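Local atomic coordinates of F-actin-capping protein subunit alpha (Dictyostelium discoideum, PDB entry 4AKR), a protein that binds the barbed, fast-growing ends of actin filaments independently of calcium and blocks subunit exchange there without severing the filaments. Residues 121-124 with 125-129; 235-238 with 239-243. All blocks are in the same frame, centred on the assembly; numbering follows the deposited sequence.

How the contacts relate
Both contacts are one-turn contacts along a helix. Contact 1 lies in the last turns of helix 112-129, and contact 2 lies in the long helix 217-248. Their centres are about 21 Å apart and their nearest atoms about 7 Å apart, so they do not touch. The two helices do meet, through E121, A122 and Y125 of contact 1. Contact 1 is partly buried. Its inner side faces the sheet, while exposed K124 reaches back in a salt bridge to E121, which also lies against helix 217-248. Contact 2 is more buried. It joins a leucine pair near the sheet to a histidine and an aspartate that face the other protein chain.

Contact 1. Residues 121-124 with 125-129; sequences EATK and YCNEY
C126 N gives its hydrogen to A122 O at 2.8 Å. The same step is repeated by Y125 on E121, by N127 on T123 and by E128 on K124. The E128 bond is the most bent, at 140° on the hydrogen. T123 and N127 lie side by side. The N127 amide folds back over the T123 carbonyl, with CG 3.2 Å from T123 O. CG is anti to N127's own carbonyl carbon (chi1 -69°), which brings the amide there. T123 CG2 lies 4.1 Å from N127 ND2, a loose contact. T123 OG1 is bonded to D119 O. K124 bends at chi3 and reaches back to E121, whose side chain also lies against helix 217-248. K124 NZ meets E121 OE2 on the syn side at 2.7 Å, 35° out of the carboxylate plane, as a salt bridge. Y125 leads away from this turn, and its OH bonds to E232 and to a basic side chain of the other protein chain. A122, Y125 and C126 pack on strand 145-158. These are regular alpha-helical turns ending helix 112-129, with K124 and N127 exposed and an inner side laid on the antiparallel sheet of the capping protein fold.

Contact 2. Residues 235-238 with 239-243; sequences LHTA and LDNNY
L235 CD1 touches L239 CG at 3.9 Å, and the two leucines cross obliquely. L239 CG also lies 3.1 Å from L235 O, the carbonyl that receives the hydrogen of L239 N. On another side of the helix H236 meets D240. The nearest approach of the side chains is H236 CD2 to D240 OD2, 4.0 Å. The ring and carboxylate planes are 46° apart. H236 NE2 is 4.2 Å from D240 OD2, close but not bonded. D240 CG sits anti to its own carbonyl carbon (chi1 -78°), which turns the carboxylate back toward H236 O. D240 N bonds to that oxygen at 3.1 Å. T237 O takes N241 N at 3.0 Å and 165°, nearly along the carbonyl axis, and a weak second bond from D240 N. T237 and N241 lie side by side, with CG2 of T237 3.6 Å from OD1 of N241.

Further out, the other protein chain bonds the polar ends of H236 and D240. A polar side chain of it bonds H236 NE2, and a basic one bonds H236 ND1. D240 OD1 has a weak bond to a polar side chain there. With an alanine in place of D240, H236 would probably lose its nearby acid, and that polar group of the other chain would lose its weak partner. T237 OG1 is held by L233 O. Within its own chain, helix 217-248 rests on strand 198-213, through L235 on T206 and Y243 on L202, and its earlier turns meet helix 112-129.

Contact 1. Residues 121-124 with 125-129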
loop_
_atom_site.group_PDB
_atom_site.type_symbol
_atom_site.label_atom_id
_atom_site.label_comp_id
_atom_site.label_asym_id
_atom_site.label_seq_id
_atom_site.Cartn_x
_atom_site.Cartn_y
_atom_site.Cartn_z
ATOM N N GLU A 121 2.935 -28.052 19.490
ATOM C CA GLU A 121 3.242 -26.711 19.962
ATOM C C GLU A 121 2.769 -25.614 19.005
ATOM O O GLU A 121 2.240 -24.588 19.442
ATOM C CB GLU A 121 4.749 -26.588 20.221
ATOM C CG GLU A 121 5.267 -27.548 21.284
ATOM C CD GLU A 121 4.523 -27.404 22.603
ATOM O OE1 GLU A 121 4.452 -26.267 23.133
ATOM O OE2 GLU A 121 4.009 -28.425 23.115
ATOM N N ALA A 122 2.948 -25.826 17.704
ATOM C CA ALA A 122 2.515 -24.833 16.727
ATOM C C ALA A 122 1.002 -24.639 16.817
ATOM O O ALA A 122 0.499 -23.519 16.721
ATOM C CB ALA A 122 2.908 -25.270 15.321
ATOM N N THR A 123 0.282 -25.737 17.020
ATOM C CA THR A 123 -1.168 -25.685 17.120
ATOM C C THR A 123 -1.613 -24.832 18.309
ATOM O O THR A 123 -2.413 -23.910 18.140
ATOM C CB THR A 123 -1.766 -27.114 17.226
ATOM O OG1 THR A 123 -1.370 -27.880 16.080
ATOM C CG2 THR A 123 -3.276 -27.060 17.258
ATOM N N LYS A 124 -1.092 -25.125 19.499
ATOM C CA LYS A 124 -1.433 -24.354 20.698
ATOM C C LYS A 124 -0.999 -22.890 20.571
ATOM O O LYS A 124 -1.729 -21.974 20.949
ATOM C CB LYS A 124 -0.771 -24.970 21.939
ATOM C CG LYS A 124 -1.271 -26.374 22.273
ATOM C CD LYS A 124 -0.555 -26.990 23.493
ATOM C CE LYS A 124 0.884 -27.378 23.182
ATOM N NZ LYS A 124 1.541 -28.169 24.278
ATOM N N TYR A 125 0.202 -22.671 20.055
ATOM C CA TYR A 125 0.706 -21.316 19.883
ATOM C C TYR A 125 -0.229 -20.545 18.955
ATOM O O TYR A 125 -0.608 -19.418 19.237
ATOM C CB TYR A 125 2.115 -21.346 19.293
ATOM C CG TYR A 125 2.708 -19.972 19.061
ATOM C CD1 TYR A 125 2.976 -19.116 20.129
ATOM C CD2 TYR A 125 2.976 -19.518 17.767
ATOM C CE1 TYR A 125 3.493 -17.837 19.911
ATOM C CE2 TYR A 125 3.493 -18.243 17.537
ATOM C CZ TYR A 125 3.747 -17.407 18.613
ATOM O OH TYR A 125 4.234 -16.143 18.384
ATOM N N CYS A 126 -0.594 -21.176 17.850
ATOM C CA CYS A 126 -1.479 -20.590 16.851
ATOM C C CYS A 126 -2.856 -20.268 17.451
ATOM O O CYS A 126 -3.411 -19.188 17.218
ATOM C CB CYS A 126 -1.607 -21.567 15.678
ATOM S SG CYS A 126 -2.363 -20.915 14.179
ATOM N N ASN A 127 -3.401 -21.197 18.232
ATOM C CA ASN A 127 -4.705 -20.990 18.855
ATOM C C ASN A 127 -4.645 -19.879 19.885
ATOM O O ASN A 127 -5.632 -19.185 20.106
ATOM C CB ASN A 127 -5.208 -22.263 19.548
ATOM C CG ASN A 127 -5.575 -23.355 18.573
ATOM O OD1 ASN A 127 -5.575 -23.150 17.359
ATOM N ND2 ASN A 127 -5.898 -24.533 19.101
ATOM N N GLU A 128 -3.484 -19.710 20.511
ATOM C CA GLU A 128 -3.315 -18.689 21.535
ATOM C C GLU A 128 -3.120 -17.265 21.014
ATOM O O GLU A 128 -3.719 -16.327 21.541
ATOM C CB GLU A 128 -2.137 -19.057 22.440
ATOM C CG GLU A 128 -1.786 -18.001 23.483
ATOM C CD GLU A 128 -2.720 -18.004 24.680
ATOM O OE1 GLU A 128 -2.682 -18.980 25.463
ATOM O OE2 GLU A 128 -3.491 -17.033 24.844
ATOM N N TYR A 129 -2.311 -17.091 19.975
ATOM C CA TYR A 129 -2.052 -15.739 19.482
ATOM C C TYR A 129 -2.658 -15.324 18.148
ATOM O O TYR A 129 -2.600 -14.152 17.780
ATOM C CB TYR A 129 -0.541 -15.497 19.448
ATOM C CG TYR A 129 0.097 -15.641 20.803
ATOM C CD1 TYR A 129 0.538 -16.883 21.259
ATOM C CD2 TYR A 129 0.219 -14.544 21.656
ATOM C CE1 TYR A 129 1.087 -17.031 22.527
ATOM C CE2 TYR A 129 0.763 -14.683 22.936
ATOM C CZ TYR A 129 1.195 -15.931 23.360
ATOM O OH TYR A 129 1.747 -16.076 24.609
#

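Contact 2. Residues 235-238 with 239-243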
loop_
_atom_site.group_PDB
_atom_site.type_symbol
_atom_site.label_atom_id
_atom_site.label_comp_id
_atom_site.label_asym_id
_atom_site.label_seq_id
_atom_site.Cartn_x
_atom_site.Cartn_y
_atom_site.Cartn_z
ATOM N N LEU A 235 8.745 -8.421 18.387
ATOM C CA LEU A 235 8.481 -7.798 17.099
ATOM C C LEU A 235 7.123 -7.101 17.110
ATOM O O LEU A 235 6.969 -6.015 16.552
ATOM C CB LEU A 235 8.512 -8.843 15.986
ATOM C CG LEU A 235 7.973 -8.348 14.643
ATOM C CD1 LEU A 235 8.728 -7.094 14.207
ATOM C CD2 LEU A 235 8.111 -9.454 13.607
ATOM N N HIS A 236 6.143 -7.726 17.756
ATOM C CA HIS A 236 4.803 -7.156 17.834
ATOM C C HIS A 236 4.866 -5.870 18.644
ATOM O O HIS A 236 4.266 -4.864 18.270
ATOM C CB HIS A 236 3.835 -8.151 18.491
ATOM C CG HIS A 236 2.391 -7.826 18.278
ATOM N ND1 HIS A 236 1.377 -8.688 18.634
ATOM C CD2 HIS A 236 1.785 -6.743 17.730
ATOM C CE1 HIS A 236 0.211 -8.153 18.316
ATOM N NE2 HIS A 236 0.431 -6.971 17.766
ATOM N N THR A 237 5.605 -5.909 19.750
ATOM C CA THR A 237 5.755 -4.739 20.609
ATOM C C THR A 237 6.426 -3.626 19.823
ATOM O O THR A 237 5.948 -2.498 19.792
ATOM C CB THR A 237 6.624 -5.058 21.836
ATOM O OG1 THR A 237 5.946 -6.008 22.663
ATOM C CG2 THR A 237 6.898 -3.798 22.642
ATOM N N ALA A 238 7.542 -3.959 19.188
ATOM C CA ALA A 238 8.285 -2.999 18.390
ATOM C C ALA A 238 7.368 -2.362 17.347
ATOM O O ALA A 238 7.460 -1.165 17.070
ATOM C CB ALA A 238 9.441 -3.693 17.710
ATOM N N LEU A 239 6.477 -3.161 16.769
ATOM C CA LEU A 239 5.557 -2.640 15.767
ATOM C C LEU A 239 4.563 -1.647 16.346
ATOM O O LEU A 239 4.212 -0.680 15.683
ATOM C CB LEU A 239 4.817 -3.782 15.063
ATOM C CG LEU A 239 5.696 -4.574 14.094
ATOM C CD1 LEU A 239 4.869 -5.637 13.382
ATOM C CD2 LEU A 239 6.336 -3.606 13.084
ATOM N N ASP A 240 4.110 -1.878 17.576
ATOM C CA ASP A 240 3.162 -0.967 18.210
ATOM C C ASP A 240 3.844 0.360 18.544
ATOM O O ASP A 240 3.260 1.432 18.374
ATOM C CB ASP A 240 2.573 -1.580 19.487
ATOM C CG ASP A 240 1.480 -2.607 19.203
ATOM O OD1 ASP A 240 0.817 -2.519 18.142
ATOM O OD2 ASP A 240 1.265 -3.495 20.058
ATOM N N ASN A 241 5.078 0.277 19.027
ATOM C CA ASN A 241 5.854 1.467 19.368
ATOM C C ASN A 241 6.110 2.290 18.103
ATOM O O ASN A 241 5.942 3.512 18.097
ATOM C CB ASN A 241 7.206 1.067 19.968
ATOM C CG ASN A 241 7.069 0.271 21.248
ATOM O OD1 ASN A 241 7.943 -0.541 21.583
ATOM N ND2 ASN A 241 5.988 0.506 21.982
ATOM N N ASN A 242 6.518 1.603 17.039
ATOM C CA ASN A 242 6.823 2.238 15.765
ATOM C C ASN A 242 5.710 3.150 15.258
ATOM O O ASN A 242 5.983 4.193 14.664
ATOM C CB ASN A 242 7.126 1.177 14.712
ATOM C CG ASN A 242 7.605 1.777 13.409
ATOM O OD1 ASN A 242 8.667 2.396 13.355
ATOM N ND2 ASN A 242 6.824 1.604 12.352
ATOM N N TYR A 243 4.459 2.751 15.472
ATOM C CA TYR A 243 3.334 3.571 15.039
ATOM C C TYR A 243 3.410 4.958 15.654
ATOM O O TYR A 243 3.225 5.966 14.971
ATOM C CB TYR A 243 2.005 2.929 15.437
ATOM C CG TYR A 243 1.585 1.798 14.529
ATOM C CD1 TYR A 243 1.186 2.050 13.218
ATOM C CD2 TYR A 243 1.595 0.477 14.974
ATOM C CE1 TYR A 243 0.807 1.017 12.371
ATOM C CE2 TYR A 243 1.217 -0.560 14.138
ATOM C CZ TYR A 243 0.825 -0.281 12.839
ATOM O OH TYR A 243 0.447 -1.303 12.003
#